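Local coordinates for protein thioredoxin reductase (Clostridium acetobutylicum ATCC 824, PDB 6GNA) that probably reduces thioredoxin through a redox-active disulfide and bound FAD, taking its electrons from ferredoxin rather than from a pyridine nucleotide, at residues 88-92 and 93-97; 117-121 and 122-126; 125-128 and 129-133; 233-237 and 238-242. All blocks are in the same frame, centred on the assembly; numbering follows the deposited sequence.

Contact 1 (88-92 and 93-97); sequences YAMGE and YFSIM
Met-90 lies across one face of the Tyr-93 ring. Its CB sits 3.6 Å from the centroid of that ring, close to the ring normal, in a CH-pi contact. CG of Met-90 lies 3.4 Å from CZ of Tyr-93. Tyr-93 can offer this face because its CG stands between the backbone N and the carbonyl carbon (chi1 66°), which folds the ring back over the turn. The sulfur of Met-90 is farther off and oblique, a Met-aromatic contact. The thioether then runs on beside the strand, and its CE reaches Ser-95 CB. Tyr-88 lies on the same side of the sheet and crosses Met-97 at about a right angle, with CE2 3.7 Å from CG of Met-97. On the other side, Ala-89 CB packs on Phe-94 CE2 at 3.8 Å.

The backbones form an antiparallel hairpin, with strand 102-105 next in the sheet. Tyr-88 N gives a bond of 2.9 Å to Ser-95 O, and Ser-95 N returns one to Tyr-88 O. Nearer the turn, Tyr-93 O accepts from both Met-90 N, at 2.9 Å, and a water that also takes Gly-91 N. Main-chain polar atoms are thus paired between apolar side chains on either face.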
loop_
_atom_site.group_PDB
_atom_site.type_symbol
_atom_site.label_atom_id
_atom_site.label_comp_id
_atom_site.label_asym_id
_atom_site.label_seq_id
_atom_site.Cartn_x
_atom_site.Cartn_y
_atom_site.Cartn_z
ATOM N N TYR A 88 -8.767 7.344 -23.551
ATOM C CA TYR A 88 -8.010 8.261 -24.385
ATOM C C TYR A 88 -7.725 9.483 -23.547
ATOM O O TYR A 88 -8.653 10.199 -23.152
ATOM C CB TYR A 88 -8.789 8.636 -25.639
ATOM C CG TYR A 88 -9.035 7.460 -26.529
ATOM C CD1 TYR A 88 -7.982 6.790 -27.130
ATOM C CD2 TYR A 88 -10.322 7.015 -26.768
ATOM C CE1 TYR A 88 -8.204 5.707 -27.944
ATOM C CE2 TYR A 88 -10.555 5.943 -27.584
ATOM C CZ TYR A 88 -9.494 5.288 -28.168
ATOM O OH TYR A 88 -9.727 4.211 -28.988
ATOM N N ALA A 89 -6.440 9.700 -23.264
ATOM C CA ALA A 89 -6.010 10.876 -22.533
ATOM C C ALA A 89 -6.127 12.063 -23.467
ATOM O O ALA A 89 -5.323 12.217 -24.390
ATOM C CB ALA A 89 -4.569 10.686 -22.070
ATOM N N MET A 90 -7.150 12.885 -23.259
ATOM C CA MET A 90 -7.342 14.041 -24.114
ATOM C C MET A 90 -6.516 15.230 -23.659
ATOM O O MET A 90 -6.451 16.229 -24.380
ATOM C CB MET A 90 -8.821 14.428 -24.155
ATOM C CG MET A 90 -9.729 13.324 -24.677
ATOM S SD MET A 90 -9.165 12.582 -26.222
ATOM C CE MET A 90 -10.528 11.479 -26.560
ATOM N N GLY A 91 -5.886 15.136 -22.491
ATOM C CA GLY A 91 -5.034 16.190 -21.990
ATOM C C GLY A 91 -5.440 16.609 -20.596
ATOM O O GLY A 91 -4.676 16.443 -19.640
ATOM N N GLU A 92 -6.647 17.163 -20.474
ATOM C CA GLU A 92 -7.205 17.525 -19.183
ATOM C C GLU A 92 -8.327 16.602 -18.728
ATOM O O GLU A 92 -8.809 16.757 -17.604
ATOM C CB GLU A 92 -7.715 18.976 -19.189
ATOM C CG GLU A 92 -6.682 20.010 -18.731
ATOM C CD GLU A 92 -5.676 20.351 -19.810
ATOM O OE1 GLU A 92 -5.464 19.506 -20.698
ATOM O OE2 GLU A 92 -5.101 21.461 -19.766
ATOM N N TYR A 93 -8.761 15.659 -19.563
ATOM C CA TYR A 93 -9.763 14.677 -19.167
ATOM C C TYR A 93 -9.528 13.396 -19.951
ATOM O O TYR A 93 -8.590 13.282 -20.748
ATOM C CB TYR A 93 -11.189 15.150 -19.450
ATOM C CG TYR A 93 -11.476 15.299 -20.929
ATOM C CD1 TYR A 93 -10.969 16.378 -21.650
ATOM C CD2 TYR A 93 -12.251 14.365 -21.608
ATOM C CE1 TYR A 93 -11.227 16.521 -23.001
ATOM C CE2 TYR A 93 -12.516 14.504 -22.957
ATOM C CZ TYR A 93 -12.002 15.583 -23.646
ATOM O OH TYR A 93 -12.268 15.709 -24.989
ATOM N N PHE A 94 -10.417 12.438 -19.742
ATOM C CA PHE A 94 -10.287 11.135 -20.366
ATOM C C PHE A 94 -11.619 10.745 -20.969
ATOM O O PHE A 94 -12.661 10.875 -20.321
ATOM C CB PHE A 94 -9.836 10.103 -19.338
ATOM C CG PHE A 94 -8.513 10.442 -18.701
ATOM C CD1 PHE A 94 -8.451 11.281 -17.606
ATOM C CD2 PHE A 94 -7.336 9.937 -19.226
ATOM C CE1 PHE A 94 -7.230 11.602 -17.036
ATOM C CE2 PHE A 94 -6.110 10.268 -18.664
ATOM C CZ PHE A 94 -6.065 11.087 -17.568
ATOM N N SER A 95 -11.574 10.279 -22.210
ATOM C CA SER A 95 -12.723 9.673 -22.859
ATOM C C SER A 95 -12.626 8.166 -22.664
ATOM O O SER A 95 -11.603 7.553 -22.978
ATOM C CB SER A 95 -12.696 10.019 -24.344
ATOM O OG SER A 95 -13.895 9.640 -24.983
ATOM N N ILE A 96 -13.692 7.573 -22.147
ATOM C CA ILE A 96 -13.680 6.180 -21.711
ATOM C C ILE A 96 -14.679 5.420 -22.564
ATOM O O ILE A 96 -15.893 5.629 -22.438
ATOM C CB ILE A 96 -14.014 6.052 -20.227
ATOM C CG1 ILE A 96 -12.968 6.798 -19.400
ATOM C CG2 ILE A 96 -14.074 4.575 -19.819
ATOM C CD1 ILE A 96 -13.309 6.912 -17.939
ATOM N N MET A 97 -14.177 4.522 -23.413
ATOM C CA MET A 97 -15.000 3.729 -24.317
ATOM C C MET A 97 -15.202 2.358 -23.705
ATOM O O MET A 97 -14.232 1.703 -23.315
ATOM C CB MET A 97 -14.298 3.521 -25.660
ATOM C CG MET A 97 -13.770 4.754 -26.319
ATOM S SD MET A 97 -15.095 5.849 -26.788
ATOM C CE MET A 97 -14.582 7.258 -25.850
HETATM O O HOH W 1 -5.531 13.124 -20.519
#

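Contact 2 (117-121 and 122-126); sequences TKPLK and GEDKF
Glu-123 folds its carboxylate back onto Pro-119 and Leu-120 in the loop that leads from strand 108-110 of one parallel sheet to strand 131-132 of another. Residues 123-125 of this loop have helical backbone angles without regular helical bonds. The tight part centres on Glu-123. Its CG lies anti to the backbone N (chi1 -172°) and the chain stays extended, which carries the carboxylate back to the preceding residues. OE2 accepts from Leu-120 N at 2.9 Å, and the amide comes from above the carboxylate plane. A water gives hydrogen bonds to this OE2 and to Lys-118 O. In return Glu-123 N bonds to Leu-120 O at 3.0 Å, so the two residues are joined by a reciprocal pair. The same carboxylate lies against Pro-119, with Pro-119 CB 3.5 Å from Glu-123 OE1. That oxygen is hydrogen-bonded with Tyr-133 OH. Leu-120 and Glu-123 also pack on Ile-196 of strand 193-198.

The solvent side is looser. Lys-121 stretches its extended chain outward, with a weak, long ion pair to Glu-195. Asp-124 reaches Pro-119 CG only distantly, through OD2. A second water gives a hydrogen bond to Leu-120 O at 2.8 Å and accepts from Asp-124 N at 3.0 Å.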
loop_
_atom_site.group_PDB
_atom_site.type_symbol
_atom_site.label_atom_id
_atom_site.label_comp_id
_atom_site.label_asym_id
_atom_site.label_seq_id
_atom_site.Cartn_x
_atom_site.Cartn_y
_atom_site.Cartn_z
ATOM N N THR A 117 -2.407 -15.248 -17.957
ATOM C CA THR A 117 -2.176 -16.057 -19.145
ATOM C C THR A 117 -1.219 -15.350 -20.097
ATOM O O THR A 117 -1.203 -14.121 -20.206
ATOM C CB THR A 117 -3.490 -16.366 -19.870
ATOM O OG1 THR A 117 -4.097 -15.151 -20.329
ATOM C CG2 THR A 117 -4.447 -17.112 -18.964
ATOM N N LYS A 118 -0.414 -16.142 -20.785
ATOM C CA LYS A 118 0.563 -15.603 -21.711
ATOM C C LYS A 118 -0.098 -15.303 -23.050
ATOM O O LYS A 118 -1.161 -15.845 -23.361
ATOM C CB LYS A 118 1.688 -16.612 -21.922
ATOM N N PRO A 119 0.501 -14.433 -23.859
ATOM C CA PRO A 119 -0.012 -14.228 -25.217
ATOM C C PRO A 119 0.233 -15.442 -26.093
ATOM O O PRO A 119 1.138 -16.245 -25.851
ATOM C CB PRO A 119 0.774 -13.011 -25.724
ATOM C CG PRO A 119 1.999 -12.964 -24.889
ATOM C CD PRO A 119 1.645 -13.553 -23.557
ATOM N N LEU A 120 -0.606 -15.577 -27.120
ATOM C CA LEU A 120 -0.442 -16.647 -28.089
ATOM C C LEU A 120 0.752 -16.361 -28.987
ATOM O O LEU A 120 1.111 -15.207 -29.231
ATOM C CB LEU A 120 -1.677 -16.743 -28.979
ATOM C CG LEU A 120 -3.010 -17.075 -28.323
ATOM C CD1 LEU A 120 -4.104 -17.018 -29.388
ATOM C CD2 LEU A 120 -2.936 -18.447 -27.684
ATOM N N LYS A 121 1.370 -17.424 -29.484
ATOM C CA LYS A 121 2.429 -17.257 -30.465
ATOM C C LYS A 121 1.859 -16.566 -31.699
ATOM O O LYS A 121 0.798 -16.951 -32.205
ATOM C CB LYS A 121 3.012 -18.620 -30.838
ATOM C CG LYS A 121 4.236 -18.545 -31.741
ATOM C CD LYS A 121 4.808 -19.927 -32.033
ATOM C CE LYS A 121 6.070 -19.831 -32.886
ATOM N NZ LYS A 121 6.631 -21.168 -33.240
ATOM N N GLY A 122 2.559 -15.533 -32.173
ATOM C CA GLY A 122 2.099 -14.723 -33.282
ATOM C C GLY A 122 1.216 -13.560 -32.884
ATOM O O GLY A 122 0.950 -12.685 -33.716
ATOM N N GLU A 123 0.750 -13.527 -31.636
ATOM C CA GLU A 123 -0.131 -12.455 -31.188
ATOM C C GLU A 123 0.552 -11.094 -31.286
ATOM O O GLU A 123 0.009 -10.159 -31.883
ATOM C CB GLU A 123 -0.565 -12.740 -29.750
ATOM C CG GLU A 123 -1.633 -11.804 -29.205
ATOM C CD GLU A 123 -1.997 -12.131 -27.769
ATOM O OE1 GLU A 123 -1.954 -11.221 -26.907
ATOM O OE2 GLU A 123 -2.302 -13.308 -27.498
ATOM N N ASP A 124 1.741 -10.955 -30.694
ATOM C CA ASP A 124 2.454 -9.685 -30.788
ATOM C C ASP A 124 2.888 -9.398 -32.221
ATOM O O ASP A 124 2.820 -8.250 -32.679
ATOM C CB ASP A 124 3.675 -9.691 -29.865
ATOM C CG ASP A 124 3.314 -9.419 -28.416
ATOM O OD1 ASP A 124 2.403 -8.603 -28.172
ATOM O OD2 ASP A 124 3.947 -10.020 -27.523
ATOM N N LYS A 125 3.331 -10.430 -32.944
ATOM C CA LYS A 125 3.847 -10.232 -34.295
ATOM C C LYS A 125 2.801 -9.605 -35.215
ATOM O O LYS A 125 3.128 -8.745 -36.036
ATOM C CB LYS A 125 4.346 -11.569 -34.852
ATOM C CG LYS A 125 4.713 -11.573 -36.336
ATOM C CD LYS A 125 5.031 -12.985 -36.822
ATOM C CE LYS A 125 6.331 -13.525 -36.232
ATOM N NZ LYS A 125 6.590 -14.943 -36.619
ATOM N N PHE A 126 1.536 -10.008 -35.093
ATOM C CA PHE A 126 0.506 -9.543 -36.015
ATOM C C PHE A 126 -0.399 -8.483 -35.403
ATOM O O PHE A 126 -1.452 -8.177 -35.965
ATOM C CB PHE A 126 -0.310 -10.715 -36.561
ATOM C CG PHE A 126 0.462 -11.598 -37.492
ATOM C CD1 PHE A 126 0.649 -11.228 -38.812
ATOM C CD2 PHE A 126 1.016 -12.783 -37.050
ATOM C CE1 PHE A 126 1.376 -12.027 -39.673
ATOM C CE2 PHE A 126 1.743 -13.588 -37.901
ATOM C CZ PHE A 126 1.921 -13.210 -39.220
HETATM O O HOH W 2 -3.590 -14.833 -25.331
HETATM O O HOH W 3 3.003 -13.190 -29.119
#

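Contact 3 (125-128 and 129-133); sequences KFLG and RGVGY
The carbonyl oxygen of Phe-126 is gripped by two amides. Arg-129 N reaches it at 2.8 Å and Val-131 N at 3.1 Å. They come from opposite faces of the carbonyl plane, each well out of that plane, so the peptide is held from both sides. Gly-128 N gives a third bond, 3.1 Å long and nearly straight at 167°, to Val-131 O, in the plane of that carbonyl. The bond from Arg-129 closes a type II beta turn from Phe-126 to Arg-129. Gly-128 takes the positive phi of the turn. The turn leads through Gly-130 into strand 131-132, the outermost strand of a five-stranded parallel sheet, next to strand 216-220.

Val-131 CG2 packs on Phe-126 CB at 3.6 Å, and both residues also touch Val-202 and Ile-196. Leu-127 has CG anti to its backbone N (chi1 -177°), and this turns the branch toward Tyr-133. Its CD1 meets Tyr-133 CE2 at 3.5 Å, the two side chains crossing at about a right angle. Gln-228 of helix 226-229 touches both. Arg-129 extends along the surface with its NH1 4.1 Å from Lys-125 O.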
loop_
_atom_site.group_PDB
_atom_site.type_symbol
_atom_site.label_atom_id
_atom_site.label_comp_id
_atom_site.label_asym_id
_atom_site.label_seq_id
_atom_site.Cartn_x
_atom_site.Cartn_y
_atom_site.Cartn_z
ATOM N N LYS A 125 3.331 -10.430 -32.944
ATOM C CA LYS A 125 3.847 -10.232 -34.295
ATOM C C LYS A 125 2.801 -9.605 -35.215
ATOM O O LYS A 125 3.128 -8.745 -36.036
ATOM C CB LYS A 125 4.346 -11.569 -34.852
ATOM C CG LYS A 125 4.713 -11.573 -36.336
ATOM C CD LYS A 125 5.031 -12.985 -36.822
ATOM C CE LYS A 125 6.331 -13.525 -36.232
ATOM N NZ LYS A 125 6.590 -14.943 -36.619
ATOM N N PHE A 126 1.536 -10.008 -35.093
ATOM C CA PHE A 126 0.506 -9.543 -36.015
ATOM C C PHE A 126 -0.399 -8.483 -35.403
ATOM O O PHE A 126 -1.452 -8.177 -35.965
ATOM C CB PHE A 126 -0.310 -10.715 -36.561
ATOM C CG PHE A 126 0.462 -11.598 -37.492
ATOM C CD1 PHE A 126 0.649 -11.228 -38.812
ATOM C CD2 PHE A 126 1.016 -12.783 -37.050
ATOM C CE1 PHE A 126 1.376 -12.027 -39.673
ATOM C CE2 PHE A 126 1.743 -13.588 -37.901
ATOM C CZ PHE A 126 1.921 -13.210 -39.220
ATOM N N LEU A 127 -0.003 -7.897 -34.281
ATOM C CA LEU A 127 -0.827 -6.872 -33.660
ATOM C C LEU A 127 -0.928 -5.686 -34.610
ATOM O O LEU A 127 0.085 -5.161 -35.074
ATOM C CB LEU A 127 -0.205 -6.441 -32.334
ATOM C CG LEU A 127 -1.003 -5.422 -31.522
ATOM C CD1 LEU A 127 -2.394 -5.953 -31.191
ATOM C CD2 LEU A 127 -0.244 -5.058 -30.251
ATOM N N GLY A 128 -2.154 -5.278 -34.920
ATOM C CA GLY A 128 -2.348 -4.229 -35.897
ATOM C C GLY A 128 -2.293 -4.697 -37.331
ATOM O O GLY A 128 -2.506 -3.882 -38.240
ATOM N N ARG A 129 -2.019 -5.981 -37.567
ATOM C CA ARG A 129 -2.044 -6.587 -38.890
ATOM C C ARG A 129 -2.929 -7.828 -38.892
ATOM O O ARG A 129 -2.617 -8.837 -39.534
ATOM C CB ARG A 129 -0.633 -6.929 -39.359
ATOM C CG ARG A 129 0.327 -5.763 -39.301
ATOM C CD ARG A 129 1.656 -6.126 -39.926
ATOM N NE ARG A 129 2.503 -4.948 -40.087
ATOM C CZ ARG A 129 3.326 -4.481 -39.154
ATOM N NH1 ARG A 129 3.429 -5.092 -37.979
ATOM N NH2 ARG A 129 4.051 -3.400 -39.397
ATOM N N GLY A 130 -4.048 -7.761 -38.175
ATOM C CA GLY A 130 -5.003 -8.849 -38.084
ATOM C C GLY A 130 -5.301 -9.303 -36.672
ATOM O O GLY A 130 -6.331 -9.950 -36.451
ATOM N N VAL A 131 -4.438 -8.993 -35.709
ATOM C CA VAL A 131 -4.672 -9.313 -34.299
ATOM C C VAL A 131 -5.091 -8.046 -33.578
ATOM O O VAL A 131 -4.485 -6.981 -33.755
ATOM C CB VAL A 131 -3.414 -9.922 -33.648
ATOM C CG1 VAL A 131 -3.581 -10.045 -32.109
ATOM C CG2 VAL A 131 -3.095 -11.268 -34.286
ATOM N N GLY A 132 -6.093 -8.168 -32.713
ATOM C CA GLY A 132 -6.487 -7.067 -31.860
ATOM C C GLY A 132 -7.087 -7.573 -30.565
ATOM O O GLY A 132 -7.320 -8.770 -30.385
ATOM N N TYR A 133 -7.348 -6.625 -29.663
ATOM C CA TYR A 133 -7.866 -6.911 -28.334
ATOM C C TYR A 133 -9.293 -6.424 -28.128
ATOM O O TYR A 133 -9.824 -6.536 -27.010
ATOM C CB TYR A 133 -6.933 -6.284 -27.293
ATOM C CG TYR A 133 -5.553 -6.882 -27.356
ATOM C CD1 TYR A 133 -5.343 -8.212 -26.993
ATOM C CD2 TYR A 133 -4.470 -6.143 -27.796
ATOM C CE1 TYR A 133 -4.078 -8.780 -27.054
ATOM C CE2 TYR A 133 -3.197 -6.705 -27.862
ATOM C CZ TYR A 133 -3.011 -8.021 -27.478
ATOM O OH TYR A 133 -1.747 -8.576 -27.549
#

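Contact 4 (233-237 and 238-242); sequences LYVED and GHIKV
Gly-238 meets Val-235 at the turn, where Val-235 CG1 lies 3.6 Å from Gly-238 C. Both Asp-237 and Gly-238 have positive phi, and Gly-238 adds no side chain to the bend.

His-239 follows. Its N bonds to Glu-236 O at 3.0 Å, and its O accepts from Glu-236 N at 2.9 Å. In the conformer given, Asp-237 O lies 3.3 Å above the plane of the His-239 ring, over its centre. This is a carbonyl facing a ring and not a hydrogen bond. The ring has a second conformer, so the arrangement is not certain.

Ile-240 points to the other side of the hairpin, the side of Val-235. Its CD1 meets Leu-233 CD2 at 3.9 Å, with the two side chains at about a right angle. Both residues also pack on Leu-110 and Pro-226, which makes this the buried side.

Lys-241 crosses Tyr-234 obliquely, with Lys-241 CB 3.6 Å from Tyr-234 CD2. Its chain bends at chi2 (-72°), which brings CE and NZ across to the carboxylate of Glu-236. NZ makes a long salt bridge of 3.7 Å to Glu-236 OE2. A water links NZ to Asp-237 OD2. The backbone bond from Lys-241 N to Tyr-234 O is weak.

Strands 235-236 and 239-240 thus form a beta hairpin with a two-residue loop, Asp-237 and Gly-238, in a type I' turn from Glu-236 to His-239.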
loop_
_atom_site.group_PDB
_atom_site.type_symbol
_atom_site.label_atom_id
_atom_site.label_comp_id
_atom_site.label_asym_id
_atom_site.label_seq_id
_atom_site.Cartn_x
_atom_site.Cartn_y
_atom_site.Cartn_z
ATOM N N LEU A 233 0.414 5.181 -22.521
ATOM C CA LEU A 233 0.745 4.854 -21.145
ATOM C C LEU A 233 2.104 4.165 -21.092
ATOM O O LEU A 233 2.405 3.295 -21.913
ATOM C CB LEU A 233 -0.330 3.928 -20.580
ATOM C CG LEU A 233 -0.158 3.509 -19.122
ATOM C CD1 LEU A 233 -0.332 4.676 -18.183
ATOM C CD2 LEU A 233 -1.188 2.443 -18.787
ATOM N N TYR A 234 2.910 4.539 -20.099
ATOM C CA TYR A 234 4.242 3.972 -19.927
ATOM C C TYR A 234 4.174 2.690 -19.092
ATOM O O TYR A 234 3.742 2.704 -17.930
ATOM C CB TYR A 234 5.175 4.988 -19.267
ATOM C CG TYR A 234 6.527 4.417 -18.938
ATOM C CD1 TYR A 234 7.353 3.913 -19.929
ATOM C CD2 TYR A 234 6.963 4.358 -17.616
ATOM C CE1 TYR A 234 8.598 3.395 -19.629
ATOM C CE2 TYR A 234 8.214 3.865 -17.308
ATOM C CZ TYR A 234 9.002 3.351 -18.296
ATOM O OH TYR A 234 10.248 2.851 -17.982
ATOM N N VAL A 235 4.583 1.588 -19.708
ATOM C CA VAL A 235 4.561 0.251 -19.144
ATOM C C VAL A 235 5.952 -0.317 -19.343
ATOM O O VAL A 235 6.605 -0.038 -20.356
ATOM C CB VAL A 235 3.512 -0.616 -19.873
ATOM C CG1 VAL A 235 3.481 -2.037 -19.345
ATOM C CG2 VAL A 235 2.139 0.005 -19.769
ATOM N N GLU A 236 6.417 -1.090 -18.384
ATOM C CA GLU A 236 7.674 -1.795 -18.516
ATOM C C GLU A 236 7.492 -3.172 -17.899
ATOM O O GLU A 236 7.010 -3.291 -16.769
ATOM C CB GLU A 236 8.797 -1.021 -17.816
ATOM C CG GLU A 236 10.134 -1.722 -17.811
ATOM C CD GLU A 236 11.227 -0.878 -17.166
ATOM O OE1 GLU A 236 12.335 -0.809 -17.735
ATOM O OE2 GLU A 236 10.961 -0.274 -16.105
ATOM N N ASP A 237 7.838 -4.208 -18.661
ATOM C CA ASP A 237 7.727 -5.585 -18.194
ATOM C C ASP A 237 6.272 -5.958 -17.915
ATOM O O ASP A 237 5.986 -6.756 -17.024
ATOM C CB ASP A 237 8.610 -5.832 -16.964
ATOM C CG ASP A 237 10.072 -5.516 -17.222
ATOM O OD1 ASP A 237 10.507 -5.621 -18.390
ATOM O OD2 ASP A 237 10.785 -5.166 -16.254
ATOM N N GLY A 238 5.346 -5.386 -18.686
ATOM C CA GLY A 238 3.931 -5.613 -18.477
ATOM C C GLY A 238 3.350 -4.939 -17.257
ATOM O O GLY A 238 2.164 -5.148 -16.959
ATOM N N HIS A 239 4.134 -4.150 -16.528
ATOM C CA HIS A 239 3.670 -3.477 -15.320
ATOM C C HIS A 239 3.549 -1.996 -15.607
ATOM O O HIS A 239 4.439 -1.407 -16.234
ATOM C CB HIS A 239 4.663 -3.601 -14.158
ATOM C CG HIS A 239 5.182 -4.982 -13.932
ATOM N ND1 HIS A 239 4.360 -6.052 -13.655
ATOM C CD2 HIS A 239 6.447 -5.461 -13.906
ATOM C CE1 HIS A 239 5.097 -7.136 -13.488
ATOM N NE2 HIS A 239 6.366 -6.804 -13.632
ATOM N N ILE A 240 2.418 -1.401 -15.213
ATOM C CA ILE A 240 2.269 0.049 -15.299
ATOM C C ILE A 240 3.173 0.690 -14.260
ATOM O O ILE A 240 3.092 0.381 -13.068
ATOM C CB ILE A 240 0.807 0.469 -15.078
ATOM C CG1 ILE A 240 -0.135 -0.213 -16.085
ATOM C CG2 ILE A 240 0.687 1.990 -15.135
ATOM C CD1 ILE A 240 -1.625 -0.015 -15.782
ATOM N N LYS A 241 4.035 1.599 -14.701
ATOM C CA LYS A 241 4.999 2.220 -13.810
ATOM C C LYS A 241 4.388 3.437 -13.126
ATOM O O LYS A 241 3.848 4.329 -13.786
ATOM C CB LYS A 241 6.246 2.584 -14.594
ATOM C CG LYS A 241 7.020 1.352 -15.041
ATOM C CD LYS A 241 7.708 0.692 -13.854
ATOM C CE LYS A 241 8.468 -0.559 -14.259
ATOM N NZ LYS A 241 9.112 -1.249 -13.107
ATOM N N VAL A 242 4.437 3.443 -11.792
ATOM C CA VAL A 242 3.888 4.527 -10.991
ATOM C C VAL A 242 4.929 5.014 -9.994
ATOM O O VAL A 242 5.883 4.309 -9.644
ATOM C CB VAL A 242 2.594 4.151 -10.237
ATOM C CG1 VAL A 242 1.483 3.759 -11.208
ATOM C CG2 VAL A 242 2.835 3.018 -9.232
HETATM O O HOH W 4 3.206 4.971 -16.281
HETATM O O HOH W 5 9.549 -3.991 -14.102
#

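Contacts 1 and 4 are both antiparallel hairpins, yet they differ in chemistry. Contact 1 belongs to a larger mixed sheet, and its side-chain contacts are mostly apolar and aromatic. Contact 4 is a two-stranded unit with a charged, watered side and a buried side against Leu-110. Contacts 2 and 3 lie on one continuous stretch and share Lys-125 and Phe-126. The two turns also touch through Glu-123 and Tyr-133. Contact 2 is mostly surface, whereas contact 3 is partly buried as it enters the parallel sheet. Contacts 1 and 2, whose centres are about 28 Å apart, are the most distant pair.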